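Local coordinates for putative glycosyltransferase (GalT1) (Streptococcus parasanguinis FW213, PDB 5HEA), which probably transfers sugars from nucleotide-activated sugar donors, the work of a GT-A-type glycosyltransferase domain in the C-terminal part of a longer protein, at residues V11-V16 with I37-D42; E138-K143 with I208-Y213. All blocks are in the same frame, centred on the assembly; numbering follows the deposited sequence.

Contact 1. Residues V11-V16 with I37-D42; sequences VPVYNV and IILIND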
loop_
_atom_site.group_PDB
_atom_site.type_symbol
_atom_site.label_atom_id
_atom_site.label_comp_id
_atom_site.label_asym_id
_atom_site.label_seq_id
_atom_site.Cartn_x
_atom_site.Cartn_y
_atom_site.Cartn_z
ATOM N N VAL A 11 -27.625 1.447 18.542
ATOM C CA VAL A 11 -26.619 0.908 19.443
ATOM C C VAL A 11 -25.481 0.284 18.634
ATOM O O VAL A 11 -25.580 -0.852 18.171
ATOM C CB VAL A 11 -27.242 -0.135 20.404
ATOM C CG1 VAL A 11 -26.177 -0.731 21.341
ATOM C CG2 VAL A 11 -28.377 0.497 21.210
ATOM N N PRO A 12 -24.398 1.042 18.436
ATOM C CA PRO A 12 -23.228 0.494 17.753
ATOM C C PRO A 12 -22.544 -0.533 18.646
ATOM O O PRO A 12 -22.434 -0.338 19.859
ATOM C CB PRO A 12 -22.320 1.720 17.568
ATOM C CG PRO A 12 -23.241 2.896 17.714
ATOM C CD PRO A 12 -24.245 2.475 18.725
ATOM N N VAL A 13 -22.094 -1.624 18.043
ATOM C CA VAL A 13 -21.501 -2.722 18.795
ATOM C C VAL A 13 -20.172 -3.089 18.169
ATOM O O VAL A 13 -20.124 -3.546 17.024
ATOM C CB VAL A 13 -22.422 -3.968 18.803
ATOM C CG1 VAL A 13 -21.713 -5.159 19.449
ATOM C CG2 VAL A 13 -23.716 -3.667 19.533
ATOM N N TYR A 14 -19.089 -2.870 18.911
ATOM C CA TYR A 14 -17.774 -3.346 18.492
ATOM C C TYR A 14 -16.984 -3.856 19.700
ATOM O O TYR A 14 -16.601 -3.079 20.574
ATOM C CB TYR A 14 -16.973 -2.272 17.733
ATOM C CG TYR A 14 -15.657 -2.831 17.212
ATOM C CD1 TYR A 14 -15.645 -3.783 16.202
ATOM C CD2 TYR A 14 -14.437 -2.440 17.758
ATOM C CE1 TYR A 14 -14.464 -4.325 15.738
ATOM C CE2 TYR A 14 -13.242 -2.978 17.296
ATOM C CZ TYR A 14 -13.267 -3.919 16.284
ATOM O OH TYR A 14 -12.102 -4.461 15.807
ATOM N N ASN A 15 -16.783 -5.171 19.747
ATOM C CA ASN A 15 -15.956 -5.824 20.764
ATOM C C ASN A 15 -16.288 -5.412 22.194
ATOM O O ASN A 15 -15.418 -4.976 22.951
ATOM C CB ASN A 15 -14.467 -5.635 20.463
ATOM C CG ASN A 15 -14.021 -6.457 19.277
ATOM O OD1 ASN A 15 -14.823 -7.163 18.675
ATOM N ND2 ASN A 15 -12.747 -6.370 18.933
ATOM N N VAL A 16 -17.557 -5.564 22.558
ATOM C CA VAL A 16 -18.017 -5.186 23.889
ATOM C C VAL A 16 -18.643 -6.360 24.637
ATOM O O VAL A 16 -19.594 -6.186 25.407
ATOM C CB VAL A 16 -19.015 -4.004 23.809
ATOM C CG1 VAL A 16 -18.266 -2.701 23.557
ATOM C CG2 VAL A 16 -20.061 -4.250 22.710
ATOM N N ILE A 37 -34.675 -1.454 18.864
ATOM C CA ILE A 37 -33.249 -1.384 19.114
ATOM C C ILE A 37 -32.541 -1.839 17.859
ATOM O O ILE A 37 -32.713 -2.974 17.414
ATOM C CB ILE A 37 -32.834 -2.281 20.278
ATOM C CG1 ILE A 37 -33.546 -1.813 21.551
ATOM C CG2 ILE A 37 -31.313 -2.252 20.432
ATOM C CD1 ILE A 37 -33.459 -2.760 22.727
ATOM N N ILE A 38 -31.770 -0.932 17.271
ATOM C CA ILE A 38 -30.965 -1.247 16.110
ATOM C C ILE A 38 -29.540 -1.480 16.565
ATOM O O ILE A 38 -28.818 -0.545 16.918
ATOM C CB ILE A 38 -31.039 -0.138 15.070
ATOM C CG1 ILE A 38 -32.508 0.185 14.795
ATOM C CG2 ILE A 38 -30.327 -0.561 13.785
ATOM C CD1 ILE A 38 -32.697 1.358 13.904
ATOM N N LEU A 39 -29.174 -2.757 16.617
ATOM C CA LEU A 39 -27.844 -3.181 17.002
ATOM C C LEU A 39 -26.977 -3.236 15.760
ATOM O O LEU A 39 -27.207 -4.067 14.893
ATOM C CB LEU A 39 -27.906 -4.582 17.631
ATOM C CG LEU A 39 -28.392 -4.702 19.071
ATOM C CD1 LEU A 39 -28.408 -6.174 19.528
ATOM C CD2 LEU A 39 -27.502 -3.862 19.968
ATOM N N ILE A 40 -25.986 -2.356 15.654
ATOM C CA ILE A 40 -25.085 -2.434 14.510
ATOM C C ILE A 40 -23.773 -3.087 14.917
ATOM O O ILE A 40 -22.885 -2.436 15.481
ATOM C CB ILE A 40 -24.822 -1.061 13.837
ATOM C CG1 ILE A 40 -26.142 -0.359 13.492
ATOM C CG2 ILE A 40 -23.982 -1.241 12.580
ATOM C CD1 ILE A 40 -26.656 0.541 14.600
ATOM N N ASN A 41 -23.659 -4.386 14.646
ATOM C CA ASN A 41 -22.407 -5.080 14.895
ATOM C C ASN A 41 -21.407 -4.701 13.809
ATOM O O ASN A 41 -21.554 -5.090 12.647
ATOM C CB ASN A 41 -22.600 -6.600 14.933
ATOM C CG ASN A 41 -21.293 -7.331 14.876
ATOM O OD1 ASN A 41 -20.324 -6.904 15.485
ATOM N ND2 ASN A 41 -21.243 -8.419 14.116
ATOM N N ASP A 42 -20.383 -3.953 14.206
ATOM C CA ASP A 42 -19.395 -3.386 13.288
ATOM C C ASP A 42 -18.218 -4.352 13.114
ATOM O O ASP A 42 -17.057 -3.990 13.328
ATOM C CB ASP A 42 -18.940 -2.021 13.858
ATOM C CG ASP A 42 -18.021 -1.244 12.925
ATOM O OD1 ASP A 42 -18.213 -1.275 11.686
ATOM O OD2 ASP A 42 -17.097 -0.591 13.450
#
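Val13 O is approached by two hydrogens from the neighbouring strand. Asp42 N donates to it over 2.9 Å in a nearly straight bond (176° at the hydrogen), and the CA-H of Asn41 adds a weaker contact, with Asn41 CA 3.5 Å from Val13 O. One step back, Val13 N reaches Ile40 O at 2.8 Å; Ile40 N in turn binds Val11 O, and Val11 N binds Ile38 O, completing the pattern of a parallel pair.

On one face of this pair, Leu39 CD2 serves two valines. It lies 3.7 Å from CG1 of Val11, whose side chain runs alongside, and 3.8 Å from CG2 of Val13, which it crosses at a slant. With Val13 CG1 anti to the backbone nitrogen (chi1 173°), CG2 falls anti to the carbonyl carbon and beside the nitrogen, within reach of Leu39 CD2. Farther back, Val11 CG2 meets Ile37 CG2 at 4.1 Å. Helices 20-28 and 48-58 cover the face of Val11, Val13 and Leu39, whereas helix 72-82 packs on the face bearing Pro12 and Ile40.

Toward Tyr14 and Asp42 the contact turns polar. The Tyr14 ring comes obliquely to Asp42 O, with CD1 3.2 Å from that oxygen, and carries the side-chain amide carbon of Asn15 over the centre of one face. The Asp42 carboxylate is fixed by three N-H groups, those of Gln67 NE2 and Ala70 N on OD1 and of Gly71 N on OD2. Asn41, on the same face as Leu39, is pinned by Ser44 and His66 and packs on Leu271 of the second subunit.

Two adjacent parallel strands joined through helix 20-28 make a beta-alpha-beta crossover, the opening unit of the Rossmann-like GT-A fold, in which the loops at these C-terminal strand ends commonly border the nucleotide-sugar pocket.

Contact 2. Residues E138-K143 with I208-Y213; sequences EKYFCK and INEGSY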
loop_
_atom_site.group_PDB
_atom_site.type_symbol
_atom_site.label_atom_id
_atom_site.label_comp_id
_atom_site.label_asym_id
_atom_site.label_seq_id
_atom_site.Cartn_x
_atom_site.Cartn_y
_atom_site.Cartn_z
ATOM N N GLU A 138 -31.746 16.389 44.551
ATOM C CA GLU A 138 -31.873 17.746 45.076
ATOM C C GLU A 138 -31.567 18.787 44.022
ATOM O O GLU A 138 -32.051 19.919 44.100
ATOM C CB GLU A 138 -30.940 17.961 46.276
ATOM C CG GLU A 138 -31.369 17.243 47.554
ATOM C CD GLU A 138 -31.102 15.742 47.518
ATOM O OE1 GLU A 138 -30.147 15.314 46.824
ATOM O OE2 GLU A 138 -31.856 14.993 48.181
ATOM N N LYS A 139 -30.751 18.401 43.044
ATOM C CA LYS A 139 -30.351 19.304 41.969
ATOM C C LYS A 139 -31.191 19.152 40.699
ATOM O O LYS A 139 -30.885 19.764 39.683
ATOM C CB LYS A 139 -28.860 19.123 41.638
ATOM C CG LYS A 139 -27.919 19.776 42.652
ATOM C CD LYS A 139 -28.212 21.279 42.766
ATOM C CE LYS A 139 -27.139 22.025 43.559
ATOM N NZ LYS A 139 -27.115 21.633 44.995
ATOM N N TYR A 140 -32.242 18.340 40.754
ATOM C CA TYR A 140 -33.112 18.174 39.593
ATOM C C TYR A 140 -33.738 19.488 39.135
ATOM O O TYR A 140 -34.243 20.269 39.934
ATOM C CB TYR A 140 -34.227 17.156 39.858
ATOM C CG TYR A 140 -35.221 17.052 38.713
ATOM C CD1 TYR A 140 -34.961 16.240 37.625
ATOM C CD2 TYR A 140 -36.421 17.769 38.724
ATOM C CE1 TYR A 140 -35.856 16.137 36.572
ATOM C CE2 TYR A 140 -37.326 17.675 37.667
ATOM C CZ TYR A 140 -37.033 16.852 36.595
ATOM O OH TYR A 140 -37.904 16.734 35.530
ATOM N N PHE A 141 -33.682 19.725 37.834
ATOM C CA PHE A 141 -34.505 20.746 37.219
ATOM C C PHE A 141 -34.794 20.335 35.782
ATOM O O PHE A 141 -34.173 19.419 35.238
ATOM C CB PHE A 141 -33.858 22.141 37.284
ATOM C CG PHE A 141 -32.662 22.310 36.387
ATOM C CD1 PHE A 141 -32.811 22.774 35.079
ATOM C CD2 PHE A 141 -31.391 22.013 36.844
ATOM C CE1 PHE A 141 -31.706 22.929 34.239
ATOM C CE2 PHE A 141 -30.273 22.166 36.005
ATOM C CZ PHE A 141 -30.434 22.627 34.711
ATOM N N CYS A 142 -35.757 21.019 35.191
ATOM C CA CYS A 142 -36.110 20.849 33.799
ATOM C C CYS A 142 -36.291 22.264 33.283
ATOM O O CYS A 142 -36.669 23.149 34.048
ATOM C CB CYS A 142 -37.408 20.049 33.688
ATOM S SG CYS A 142 -37.950 19.746 31.995
ATOM N N LYS A 143 -36.003 22.494 32.008
ATOM C CA LYS A 143 -36.127 23.829 31.417
ATOM C C LYS A 143 -36.226 23.721 29.902
ATOM O O LYS A 143 -35.607 22.838 29.297
ATOM C CB LYS A 143 -34.913 24.691 31.784
ATOM C CG LYS A 143 -35.107 26.178 31.530
ATOM C CD LYS A 143 -33.871 26.967 31.928
ATOM C CE LYS A 143 -34.083 28.469 31.744
ATOM N NZ LYS A 143 -34.344 28.850 30.321
ATOM N N ILE A 208 -33.568 17.872 30.945
ATOM C CA ILE A 208 -33.902 17.376 32.286
ATOM C C ILE A 208 -32.632 16.990 33.036
ATOM O O ILE A 208 -31.875 16.118 32.586
ATOM C CB ILE A 208 -34.916 16.191 32.278
ATOM C CG1 ILE A 208 -34.629 15.229 31.141
ATOM C CG2 ILE A 208 -36.339 16.701 32.121
ATOM C CD1 ILE A 208 -35.582 14.058 31.077
ATOM N N ASN A 209 -32.391 17.653 34.166
ATOM C CA ASN A 209 -31.183 17.413 34.943
ATOM C C ASN A 209 -31.308 16.201 35.851
ATOM O O ASN A 209 -31.318 16.325 37.076
ATOM C CB ASN A 209 -30.771 18.633 35.771
ATOM C CG ASN A 209 -29.308 18.573 36.190
ATOM O OD1 ASN A 209 -28.464 18.120 35.418
ATOM N ND2 ASN A 209 -29.006 18.996 37.421
ATOM N N GLU A 210 -31.413 15.032 35.235
ATOM C CA GLU A 210 -31.407 13.773 35.967
ATOM C C GLU A 210 -30.358 12.861 35.330
ATOM O O GLU A 210 -30.222 12.817 34.102
ATOM C CB GLU A 210 -32.791 13.118 35.931
ATOM C CG GLU A 210 -33.327 12.866 34.527
ATOM C CD GLU A 210 -34.704 12.206 34.529
ATOM O OE1 GLU A 210 -35.639 12.781 35.134
ATOM O OE2 GLU A 210 -34.849 11.117 33.922
ATOM N N GLY A 211 -29.601 12.151 36.159
ATOM C CA GLY A 211 -28.586 11.240 35.654
ATOM C C GLY A 211 -29.174 9.854 35.451
ATOM O O GLY A 211 -28.869 8.936 36.201
ATOM N N SER A 212 -30.028 9.705 34.441
ATOM C CA SER A 212 -30.742 8.451 34.214
ATOM C C SER A 212 -29.975 7.531 33.274
ATOM O O SER A 212 -30.311 6.352 33.111
ATOM C CB SER A 212 -32.121 8.740 33.639
ATOM O OG SER A 212 -32.880 9.491 34.569
ATOM N N TYR A 213 -28.950 8.093 32.652
ATOM C CA TYR A 213 -28.028 7.327 31.814
ATOM C C TYR A 213 -26.752 7.120 32.624
ATOM O O TYR A 213 -26.283 8.051 33.290
ATOM C CB TYR A 213 -27.729 8.127 30.545
ATOM C CG TYR A 213 -26.882 7.410 29.496
ATOM C CD1 TYR A 213 -25.493 7.372 29.602
ATOM C CD2 TYR A 213 -27.474 6.814 28.386
ATOM C CE1 TYR A 213 -24.700 6.737 28.627
ATOM C CE2 TYR A 213 -26.701 6.162 27.412
ATOM C CZ TYR A 213 -25.315 6.131 27.540
ATOM O OH TYR A 213 -24.538 5.506 26.578
HETATM O O HOH W 1 -38.098 14.090 34.029
#
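Phe141 lays one ring face against the side chain of Asn209. Asn209 CB stands 3.9 Å from the ring centroid, 28° off the normal, in a CH-pi contact, while the two side chains slant across each other, amide and ring planes 40° apart. With CG placed anti to the backbone nitrogen (chi1 -160°), that amide extends toward the 138-143 chain, where ND2 donates to Lys139 O over 3.0 Å. The acceptor lies close to the amide plane, though ND2 itself comes from well above the plane of the Lys139 carbonyl. OD1 is taken by Asn120 ND2, so both ends of the buried amide are engaged. Asn209 N binds Phe141 O at 2.7 Å, beside the antiparallel, non-hydrogen-bonded pair Cys142-Ile208, through which strand 142-146 joins strand 204-217 in the mixed sheet. Tyr140 and Glu210 run alongside each other in the same direction, with ring and carboxylate steeply inclined; a water bridges Tyr140 OH and Glu210 OE1. The other oxygen, Glu210 OE2, is held by Ser212 OG at 2.6 Å and by His104 ND1. Between Tyr140 and Cys142, Ile208 CG2 presses on Cys142 SG at 3.4 Å and lies 3.8 Å from Tyr140 OH.

In the fold
From the N terminus, strand 7-13 leads through helix 20-28 into strand 35-41, and contact 1 closes that short loop with 20 residues between its segments. Contact 2 opens only afterwards and closes a longer excursion of 64 residues, which passes through strand 171-174 before strand 204-217 returns. The two closures therefore stand in series, neither nested nor crossed. Their centres are 28 Å apart and their nearest atoms about 8 Å, yet both reach the same mixed sheet: strand 7-13 connects through 87-90, 171-174 and 116-125 to 204-217. Contact 1 thus ties the parallel, N-terminal portion together, and contact 2 attaches strand 142-146 to the later, mixed portion.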